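Local atomic coordinates of Nup188 (PDB entry 4KF8), a protein that probably serves as a scaffold nucleoporin of the nuclear pore, with properties resembling those of nuclear transport receptors. Residues G218-L223 against H290-L295; D254-P259 against V284-V289; N323-L328 against G373-L378. All coordinates share one frame; numbering follows the deposited sequence.

Contact 1: residues G218-L223 against H290-L295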
loop_
_atom_site.group_PDB
_atom_site.type_symbol
_atom_site.label_atom_id
_atom_site.label_comp_id
_atom_site.label_asym_id
_atom_site.label_seq_id
_atom_site.Cartn_x
_atom_site.Cartn_y
_atom_site.Cartn_z
ATOM N N GLY A 218 1.824 -3.969 -1.012
ATOM C CA GLY A 218 2.445 -3.085 -1.984
ATOM C C GLY A 218 2.281 -3.489 -3.438
ATOM O O GLY A 218 1.596 -2.813 -4.204
ATOM N N ILE A 219 2.919 -4.590 -3.824
ATOM C CA ILE A 219 2.916 -5.039 -5.214
ATOM C C ILE A 219 1.512 -5.307 -5.757
ATOM O O ILE A 219 1.154 -4.809 -6.825
ATOM C CB ILE A 219 3.788 -6.297 -5.406
ATOM C CG1 ILE A 219 5.254 -5.979 -5.114
ATOM C CG2 ILE A 219 3.645 -6.844 -6.816
ATOM C CD1 ILE A 219 6.192 -7.137 -5.375
ATOM N N LEU A 220 0.719 -6.083 -5.023
ATOM C CA LEU A 220 -0.628 -6.444 -5.468
ATOM C C LEU A 220 -1.606 -5.269 -5.621
ATOM O O LEU A 220 -2.284 -5.172 -6.646
ATOM C CB LEU A 220 -1.230 -7.539 -4.584
ATOM C CG LEU A 220 -0.499 -8.879 -4.576
ATOM C CD1 LEU A 220 -1.245 -9.880 -3.716
ATOM C CD2 LEU A 220 -0.333 -9.399 -5.988
ATOM N N PRO A 221 -1.702 -4.381 -4.610
ATOM C CA PRO A 221 -2.589 -3.231 -4.827
ATOM C C PRO A 221 -2.051 -2.267 -5.882
ATOM O O PRO A 221 -2.823 -1.510 -6.467
ATOM C CB PRO A 221 -2.634 -2.557 -3.451
ATOM C CG PRO A 221 -1.410 -3.006 -2.769
ATOM C CD PRO A 221 -1.178 -4.403 -3.235
ATOM N N LEU A 222 -0.742 -2.299 -6.116
ATOM C CA LEU A 222 -0.152 -1.554 -7.219
ATOM C C LEU A 222 -0.668 -2.095 -8.547
ATOM O O LEU A 222 -1.074 -1.331 -9.418
ATOM C CB LEU A 222 1.375 -1.635 -7.178
ATOM C CG LEU A 222 2.130 -0.433 -6.606
ATOM C CD1 LEU A 222 3.590 -0.774 -6.357
ATOM C CD2 LEU A 222 2.023 0.758 -7.541
ATOM N N LEU A 223 -0.662 -3.418 -8.692
ATOM C CA LEU A 223 -1.098 -4.061 -9.931
ATOM C C LEU A 223 -2.574 -3.807 -10.231
ATOM O O LEU A 223 -2.967 -3.675 -11.389
ATOM C CB LEU A 223 -0.830 -5.564 -9.879
ATOM C CG LEU A 223 0.631 -5.994 -9.746
ATOM C CD1 LEU A 223 0.740 -7.504 -9.784
ATOM C CD2 LEU A 223 1.489 -5.366 -10.829
ATOM N N HIS A 290 -7.861 -11.665 -1.937
ATOM C CA HIS A 290 -8.862 -10.788 -2.535
ATOM C C HIS A 290 -8.283 -10.065 -3.748
ATOM O O HIS A 290 -8.934 -9.955 -4.786
ATOM C CB HIS A 290 -9.362 -9.775 -1.503
ATOM C CG HIS A 290 -10.451 -8.880 -2.006
ATOM N ND1 HIS A 290 -11.549 -9.354 -2.688
ATOM C CD2 HIS A 290 -10.612 -7.538 -1.920
ATOM C CE1 HIS A 290 -12.339 -8.343 -3.004
ATOM N NE2 HIS A 290 -11.792 -7.231 -2.549
ATOM N N SER A 291 -7.052 -9.582 -3.610
ATOM C CA SER A 291 -6.368 -8.893 -4.699
ATOM C C SER A 291 -6.130 -9.825 -5.879
ATOM O O SER A 291 -6.459 -9.497 -7.014
ATOM C CB SER A 291 -5.034 -8.315 -4.215
ATOM O OG SER A 291 -5.233 -7.216 -3.342
ATOM N N LEU A 292 -5.556 -10.987 -5.592
ATOM C CA LEU A 292 -5.257 -11.985 -6.611
ATOM C C LEU A 292 -6.503 -12.453 -7.352
ATOM O O LEU A 292 -6.456 -12.716 -8.552
ATOM C CB LEU A 292 -4.551 -13.185 -5.981
ATOM C CG LEU A 292 -3.112 -12.946 -5.535
ATOM C CD1 LEU A 292 -2.594 -14.118 -4.725
ATOM C CD2 LEU A 292 -2.239 -12.704 -6.752
ATOM N N ALA A 293 -7.614 -12.559 -6.633
ATOM C CA ALA A 293 -8.870 -12.994 -7.232
ATOM C C ALA A 293 -9.352 -11.990 -8.274
ATOM O O ALA A 293 -9.879 -12.373 -9.318
ATOM C CB ALA A 293 -9.929 -13.205 -6.162
ATOM N N LEU A 294 -9.163 -10.707 -7.986
ATOM C CA LEU A 294 -9.519 -9.645 -8.920
ATOM C C LEU A 294 -8.579 -9.604 -10.120
ATOM O O LEU A 294 -9.021 -9.455 -11.259
ATOM C CB LEU A 294 -9.516 -8.286 -8.217
ATOM C CG LEU A 294 -10.751 -7.956 -7.382
ATOM C CD1 LEU A 294 -10.588 -6.608 -6.698
ATOM C CD2 LEU A 294 -11.993 -7.974 -8.264
ATOM N N LEU A 295 -7.282 -9.731 -9.859
ATOM C CA LEU A 295 -6.283 -9.699 -10.920
ATOM C C LEU A 295 -6.503 -10.822 -11.929
ATOM O O LEU A 295 -6.623 -10.574 -13.126
ATOM C CB LEU A 295 -4.869 -9.769 -10.338
ATOM C CG LEU A 295 -4.420 -8.529 -9.560
ATOM C CD1 LEU A 295 -2.999 -8.680 -9.035
ATOM C CD2 LEU A 295 -4.545 -7.286 -10.423
#
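Leu220 lies against a patch of helix 284-303 made by Ser291, Leu292 and Leu295, and this junction is the tight part of the contact. Its CB meets CB of Ser291 at 3.9 Å, where the two backbones also come closest; a serine, with so short a side chain, suits a place where the neighbouring helix approaches this near. The Leu220 methyls divide the work. CD1 rests by CG of Leu292 at 4.0 Å, whereas CD2 reaches CD2 of Leu292 at 3.9 Å and lies 4.1 Å from CD1 of Leu295. CG of Leu220 stands beside the backbone N (chi1 -62°), which sends both methyls across the interface. One turn further on, Leu223 crosses Leu295 at about a right angle: its CB lies 3.9 Å from CD1 of Leu295, while the other methyl of Leu295, CD2, is 4.0 Å from the carbonyl carbon of Leu223. A branched leucine suits position 220, whose methyls meet different atoms; the other leucines bring apolar bulk. Every touching residue is buried, and no hydrogen bond crosses; the one hydroxyl, OG of Ser291, bonds back to the carbonyl oxygen of Ser287 on its own helix. Looser packing begins at Pro221, which is partly exposed and whose CB points away from 290-295. Lacking an N-H, Pro221 cannot bond to the preceding turn, and the helix is kinked here. The axes run in the same general direction, 34° apart, and approach to 9.6 Å. Leu242 of helix 235-242 touches both Leu220 and Leu292, and Leu224 continues the seam against Ser291 and Leu295. Behind helix 206-226, helix 154-167 receives Ile219 and Leu222, while helix 362-378 lies against the far side of helix 284-303, where it meets His290 and Ala293.

Contact 2: residues D254-P259 against V284-V289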
loop_
_atom_site.group_PDB
_atom_site.type_symbol
_atom_site.label_atom_id
_atom_site.label_comp_id
_atom_site.label_asym_id
_atom_site.label_seq_id
_atom_site.Cartn_x
_atom_site.Cartn_y
_atom_site.Cartn_z
ATOM N N ASP A 254 -2.953 -22.027 0.222
ATOM C CA ASP A 254 -2.718 -22.966 1.316
ATOM C C ASP A 254 -2.879 -22.332 2.696
ATOM O O ASP A 254 -3.227 -23.016 3.659
ATOM C CB ASP A 254 -1.332 -23.606 1.192
ATOM C CG ASP A 254 -1.258 -24.623 0.070
ATOM O OD1 ASP A 254 -2.310 -25.198 -0.281
ATOM O OD2 ASP A 254 -0.147 -24.852 -0.456
ATOM N N ARG A 255 -2.624 -21.031 2.790
ATOM C CA ARG A 255 -2.737 -20.324 4.064
ATOM C C ARG A 255 -4.168 -20.278 4.588
ATOM O O ARG A 255 -4.395 -20.338 5.794
ATOM C CB ARG A 255 -2.180 -18.903 3.957
ATOM C CG ARG A 255 -0.717 -18.791 4.332
ATOM C CD ARG A 255 -0.304 -17.344 4.519
ATOM N NE ARG A 255 -0.239 -16.622 3.255
ATOM C CZ ARG A 255 0.807 -16.653 2.439
ATOM N NH1 ARG A 255 1.872 -17.377 2.754
ATOM N NH2 ARG A 255 0.789 -15.966 1.305
ATOM N N LEU A 256 -5.131 -20.170 3.678
ATOM C CA LEU A 256 -6.530 -20.060 4.069
ATOM C C LEU A 256 -7.230 -21.414 4.056
ATOM O O LEU A 256 -8.454 -21.489 3.958
ATOM C CB LEU A 256 -7.264 -19.084 3.149
ATOM C CG LEU A 256 -6.695 -17.668 3.076
ATOM C CD1 LEU A 256 -7.656 -16.765 2.334
ATOM C CD2 LEU A 256 -6.408 -17.127 4.468
ATOM N N GLU A 257 -6.446 -22.481 4.159
ATOM C CA GLU A 257 -6.987 -23.831 4.116
ATOM C C GLU A 257 -7.737 -24.161 5.406
ATOM O O GLU A 257 -7.279 -23.833 6.500
ATOM C CB GLU A 257 -5.862 -24.839 3.864
ATOM C CG GLU A 257 -6.320 -26.184 3.338
ATOM C CD GLU A 257 -5.209 -26.922 2.617
ATOM O OE1 GLU A 257 -4.350 -26.250 2.006
ATOM O OE2 GLU A 257 -5.188 -28.170 2.663
ATOM N N ALA A 258 -8.897 -24.797 5.264
ATOM C CA ALA A 258 -9.725 -25.162 6.409
ATOM C C ALA A 258 -8.966 -26.077 7.367
ATOM O O ALA A 258 -8.321 -27.032 6.935
ATOM C CB ALA A 258 -11.011 -25.828 5.942
ATOM N N PRO A 259 -9.043 -25.778 8.675
ATOM C CA PRO A 259 -8.305 -26.506 9.715
ATOM C C PRO A 259 -8.599 -28.003 9.707
ATOM O O PRO A 259 -9.762 -28.406 9.693
ATOM C CB PRO A 259 -8.808 -25.868 11.018
ATOM C CG PRO A 259 -10.088 -25.185 10.654
ATOM C CD PRO A 259 -9.905 -24.730 9.246
ATOM N N VAL A 284 -4.450 -9.604 6.446
ATOM C CA VAL A 284 -3.708 -9.336 5.219
ATOM C C VAL A 284 -3.743 -10.533 4.269
ATOM O O VAL A 284 -3.629 -10.372 3.056
ATOM C CB VAL A 284 -2.236 -8.962 5.507
ATOM C CG1 VAL A 284 -2.141 -7.543 6.050
ATOM C CG2 VAL A 284 -1.605 -9.959 6.468
ATOM N N ALA A 285 -3.900 -11.728 4.829
ATOM C CA ALA A 285 -3.966 -12.945 4.034
ATOM C C ALA A 285 -5.256 -12.979 3.228
ATOM O O ALA A 285 -5.307 -13.553 2.143
ATOM C CB ALA A 285 -3.865 -14.167 4.928
ATOM N N LEU A 286 -6.297 -12.357 3.770
ATOM C CA LEU A 286 -7.596 -12.317 3.115
ATOM C C LEU A 286 -7.625 -11.275 2.003
ATOM O O LEU A 286 -8.334 -11.439 1.012
ATOM C CB LEU A 286 -8.699 -12.024 4.135
ATOM C CG LEU A 286 -8.870 -13.047 5.258
ATOM C CD1 LEU A 286 -9.987 -12.635 6.206
ATOM C CD2 LEU A 286 -9.140 -14.421 4.681
ATOM N N SER A 287 -6.852 -10.207 2.172
ATOM C CA SER A 287 -6.808 -9.132 1.185
ATOM C C SER A 287 -5.863 -9.477 0.043
ATOM O O SER A 287 -6.062 -9.046 -1.092
ATOM C CB SER A 287 -6.379 -7.818 1.838
ATOM O OG SER A 287 -5.031 -7.878 2.267
ATOM N N GLU A 288 -4.830 -10.250 0.358
ATOM C CA GLU A 288 -3.905 -10.749 -0.648
ATOM C C GLU A 288 -4.664 -11.619 -1.640
ATOM O O GLU A 288 -4.579 -11.425 -2.854
ATOM C CB GLU A 288 -2.804 -11.575 0.014
ATOM C CG GLU A 288 -1.787 -12.139 -0.958
ATOM C CD GLU A 288 -1.185 -13.439 -0.477
ATOM O OE1 GLU A 288 -1.834 -14.126 0.338
ATOM O OE2 GLU A 288 -0.066 -13.778 -0.915
ATOM N N VAL A 289 -5.406 -12.580 -1.099
ATOM C CA VAL A 289 -6.244 -13.473 -1.884
ATOM C C VAL A 289 -7.339 -12.691 -2.601
ATOM O O VAL A 289 -7.693 -13.001 -3.735
ATOM C CB VAL A 289 -6.856 -14.569 -0.986
ATOM C CG1 VAL A 289 -7.873 -15.402 -1.747
ATOM C CG2 VAL A 289 -5.757 -15.453 -0.423
#
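Leu256 enters the face of helix 284-303 from the loop that follows helix 246-254. Its CB and CG act as a stem pointing at the helix, with CG beside the backbone N (chi1 -57°), and the two methyls make the contact. CD1 sits between CG2 of Val289, met tip to tip at 3.6 Å, and CD2 of Leu286, also at 3.6 Å. CD2 of Leu256 touches that same Leu286 methyl and, at 3.9 Å, CB of Ala285, whose small side chain suits the closest backbone approach nearby. Arg255 and Leu256 are the central residues of a type I turn from Asp254 to Glu257, which presents both side chains to the helix. Arg255 uses only NH2 of its guanidinium, 3.2 Å from OE2 and 3.3 Å from OE1 of Glu288. Both hydrogen bonds are weak. The one to OE1 is nearly straight (176°), and the one to OE2 is bent (123°). OE2 also accepts from NE1 of Trp215, its stronger partner. A buried carboxylate shared by an arginine and an indole N-H would probably stay ionised. Apolar packing of Leu256 and a weak salt bridge thus hold the turn at 254-257 against the helix.

Contact 3: residues N323-L328 against G373-L378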
loop_
_atom_site.group_PDB
_atom_site.type_symbol
_atom_site.label_atom_id
_atom_site.label_comp_id
_atom_site.label_asym_id
_atom_site.label_seq_id
_atom_site.Cartn_x
_atom_site.Cartn_y
_atom_site.Cartn_z
ATOM N N ASN A 323 -12.227 -23.129 0.436
ATOM C CA ASN A 323 -11.566 -22.653 1.646
ATOM C C ASN A 323 -12.321 -21.487 2.270
ATOM O O ASN A 323 -12.422 -21.383 3.491
ATOM C CB ASN A 323 -10.123 -22.243 1.352
ATOM C CG ASN A 323 -9.234 -23.423 1.030
ATOM O OD1 ASN A 323 -9.711 -24.535 0.800
ATOM N ND2 ASN A 323 -7.931 -23.184 1.004
ATOM N N VAL A 324 -12.860 -20.621 1.420
ATOM C CA VAL A 324 -13.604 -19.454 1.879
ATOM C C VAL A 324 -14.907 -19.854 2.568
ATOM O O VAL A 324 -15.235 -19.341 3.639
ATOM C CB VAL A 324 -13.898 -18.479 0.714
ATOM C CG1 VAL A 324 -15.069 -17.575 1.051
ATOM C CG2 VAL A 324 -12.658 -17.657 0.381
ATOM N N GLU A 325 -15.634 -20.784 1.954
ATOM C CA GLU A 325 -16.919 -21.232 2.481
ATOM C C GLU A 325 -16.797 -21.866 3.864
ATOM O O GLU A 325 -17.632 -21.626 4.738
ATOM C CB GLU A 325 -17.589 -22.209 1.512
ATOM C CG GLU A 325 -17.924 -21.616 0.147
ATOM C CD GLU A 325 -19.040 -20.585 0.201
ATOM O OE1 GLU A 325 -19.725 -20.492 1.243
ATOM O OE2 GLU A 325 -19.233 -19.869 -0.805
ATOM N N PHE A 326 -15.756 -22.668 4.064
ATOM C CA PHE A 326 -15.547 -23.333 5.349
ATOM C C PHE A 326 -14.891 -22.420 6.383
ATOM O O PHE A 326 -14.481 -22.870 7.453
ATOM C CB PHE A 326 -14.756 -24.633 5.174
ATOM C CG PHE A 326 -15.559 -25.748 4.564
ATOM C CD1 PHE A 326 -16.945 -25.706 4.575
ATOM C CD2 PHE A 326 -14.931 -26.837 3.982
ATOM C CE1 PHE A 326 -17.689 -26.730 4.016
ATOM C CE2 PHE A 326 -15.671 -27.864 3.421
ATOM C CZ PHE A 326 -17.051 -27.810 3.437
ATOM N N TRP A 327 -14.794 -21.138 6.051
ATOM C CA TRP A 327 -14.410 -20.115 7.014
ATOM C C TRP A 327 -15.596 -19.188 7.242
ATOM O O TRP A 327 -15.712 -18.555 8.292
ATOM C CB TRP A 327 -13.203 -19.309 6.524
ATOM C CG TRP A 327 -11.874 -19.909 6.880
ATOM C CD1 TRP A 327 -10.928 -20.375 6.016
ATOM C CD2 TRP A 327 -11.347 -20.104 8.199
ATOM N NE1 TRP A 327 -9.841 -20.848 6.715
ATOM C CE2 TRP A 327 -10.075 -20.695 8.056
ATOM C CE3 TRP A 327 -11.826 -19.839 9.485
ATOM C CZ2 TRP A 327 -9.278 -21.024 9.150
ATOM C CZ3 TRP A 327 -11.033 -20.167 10.568
ATOM C CH2 TRP A 327 -9.773 -20.753 10.394
ATOM N N LEU A 328 -16.474 -19.112 6.247
ATOM C CA LEU A 328 -17.676 -18.294 6.341
ATOM C C LEU A 328 -18.708 -18.945 7.254
ATOM O O LEU A 328 -19.413 -18.265 8.000
ATOM C CB LEU A 328 -18.278 -18.066 4.953
ATOM C CG LEU A 328 -18.009 -16.706 4.306
ATOM C CD1 LEU A 328 -18.639 -16.619 2.925
ATOM C CD2 LEU A 328 -18.523 -15.591 5.199
ATOM N N GLY A 373 -16.377 -11.098 -0.455
ATOM C CA GLY A 373 -16.182 -10.530 -1.776
ATOM C C GLY A 373 -15.401 -11.456 -2.690
ATOM O O GLY A 373 -15.609 -11.466 -3.903
ATOM N N ILE A 374 -14.497 -12.234 -2.103
ATOM C CA ILE A 374 -13.730 -13.223 -2.849
ATOM C C ILE A 374 -14.670 -14.277 -3.418
ATOM O O ILE A 374 -14.430 -14.834 -4.491
ATOM C CB ILE A 374 -12.672 -13.905 -1.958
ATOM C CG1 ILE A 374 -11.775 -12.856 -1.295
ATOM C CG2 ILE A 374 -11.839 -14.894 -2.766
ATOM C CD1 ILE A 374 -10.735 -13.439 -0.368
ATOM N N ARG A 375 -15.750 -14.537 -2.690
ATOM C CA ARG A 375 -16.778 -15.467 -3.140
ATOM C C ARG A 375 -17.503 -14.914 -4.363
ATOM O O ARG A 375 -17.718 -15.627 -5.338
ATOM C CB ARG A 375 -17.773 -15.736 -2.010
ATOM C CG ARG A 375 -18.929 -16.651 -2.386
ATOM C CD ARG A 375 -19.943 -16.719 -1.257
ATOM N NE ARG A 375 -20.282 -15.386 -0.765
ATOM C CZ ARG A 375 -21.222 -14.611 -1.296
ATOM N NH1 ARG A 375 -21.923 -15.040 -2.338
ATOM N NH2 ARG A 375 -21.461 -13.409 -0.787
ATOM N N ASP A 376 -17.871 -13.638 -4.301
ATOM C CA ASP A 376 -18.581 -12.978 -5.392
ATOM C C ASP A 376 -17.751 -12.961 -6.670
ATOM O O ASP A 376 -18.241 -13.320 -7.742
ATOM C CB ASP A 376 -18.948 -11.544 -5.003
ATOM C CG ASP A 376 -19.808 -11.476 -3.754
ATOM O OD1 ASP A 376 -20.632 -12.392 -3.546
ATOM O OD2 ASP A 376 -19.659 -10.502 -2.983
ATOM N N VAL A 377 -16.496 -12.539 -6.549
ATOM C CA VAL A 377 -15.593 -12.447 -7.691
ATOM C C VAL A 377 -15.426 -13.785 -8.408
ATOM O O VAL A 377 -15.752 -13.913 -9.589
ATOM C CB VAL A 377 -14.203 -11.932 -7.265
ATOM C CG1 VAL A 377 -13.202 -12.086 -8.401
ATOM C CG2 VAL A 377 -14.289 -10.483 -6.810
ATOM N N LEU A 378 -14.935 -14.782 -7.679
ATOM C CA LEU A 378 -14.625 -16.087 -8.259
ATOM C C LEU A 378 -15.847 -16.813 -8.823
ATOM O O LEU A 378 -15.706 -17.765 -9.589
ATOM C CB LEU A 378 -13.918 -16.973 -7.229
ATOM C CG LEU A 378 -12.511 -16.557 -6.800
ATOM C CD1 LEU A 378 -12.012 -17.452 -5.682
ATOM C CD2 LEU A 378 -11.562 -16.606 -7.981
#
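Val324 faces Ile374 and Arg375 across the gap between two helices. The apolar part is slight: CG2 of Val324 stands 4.3 Å from CG2 of Ile374, and its other methyl, CG1, is 4.5 Å from CB of Arg375. Beta-branched residues suit this inner edge, since their short chains put methyls near the backbone, where here they meet loosely. Ile374 is shared, for it also packs on Val289 and His290 of helix 284-303.

Segments 323-328 and 373-378 run roughly antiparallel, with 146° between their directions and 10.3 Å between their axes. They belong to helices distant in sequence, with helices 331-337 and 343-350 between them. The domain is all-helical, without a strand, and its sequence family falls in the TPR clan, which is consistent with a relationship to alpha-solenoid proteins.

Charged groups make the outer, partly exposed side. The carboxylate of Glu325, its chain bent at chi2, puts OE2 against the aliphatic part of Arg375, 3.3 Å from CD. An arginine suits this border because its methylenes pack against neighbours while its charge stays near the surface. NE of Arg375 is 4.6 Å from OE2 of Glu325, too far for a bond, so the opposite charges attract only at a distance, and no hydrogen bond crosses the contact. The carboxylate and guanidinium planes are 61° apart. Leu328, a turn beyond Val324, reaches NE, where the guanidinium begins; its CD1 is 4.2 Å from NE of Arg375 and approaches the group obliquely. Arg375 begins extended, with CG opposite the backbone N (chi1 178°), then bends at chi3, which turns the guanidinium toward Asp376. There NH2 of Arg375 lies 3.1 Å from OD1 of Asp376 in a salt bridge of charges alone, with the oxygen well out of the guanidinium plane and no N-H aimed at it.

Along the chain, helix 206-226 comes first, and contact 1 pairs it with helix 284-303, closing a loop of 66 residues. Contact 2 lies wholly within that loop, closing the shorter stretch after helix 246-254 onto the start of the same helix 284-303. Contact 3 opens only after both have closed, joining helix 317-328 to the C-terminal helix 362-378; it is in series with them and crosses neither. The three also meet directly: Leu220 packs on Glu288, Val377 on Ala293 and Leu294, and Ile374 on the backbone at Leu286, while Trp327 NE1 makes a weak hydrogen bond to Leu256 O. Helix 284-303 thus joins the middle helices to the C-terminal ones.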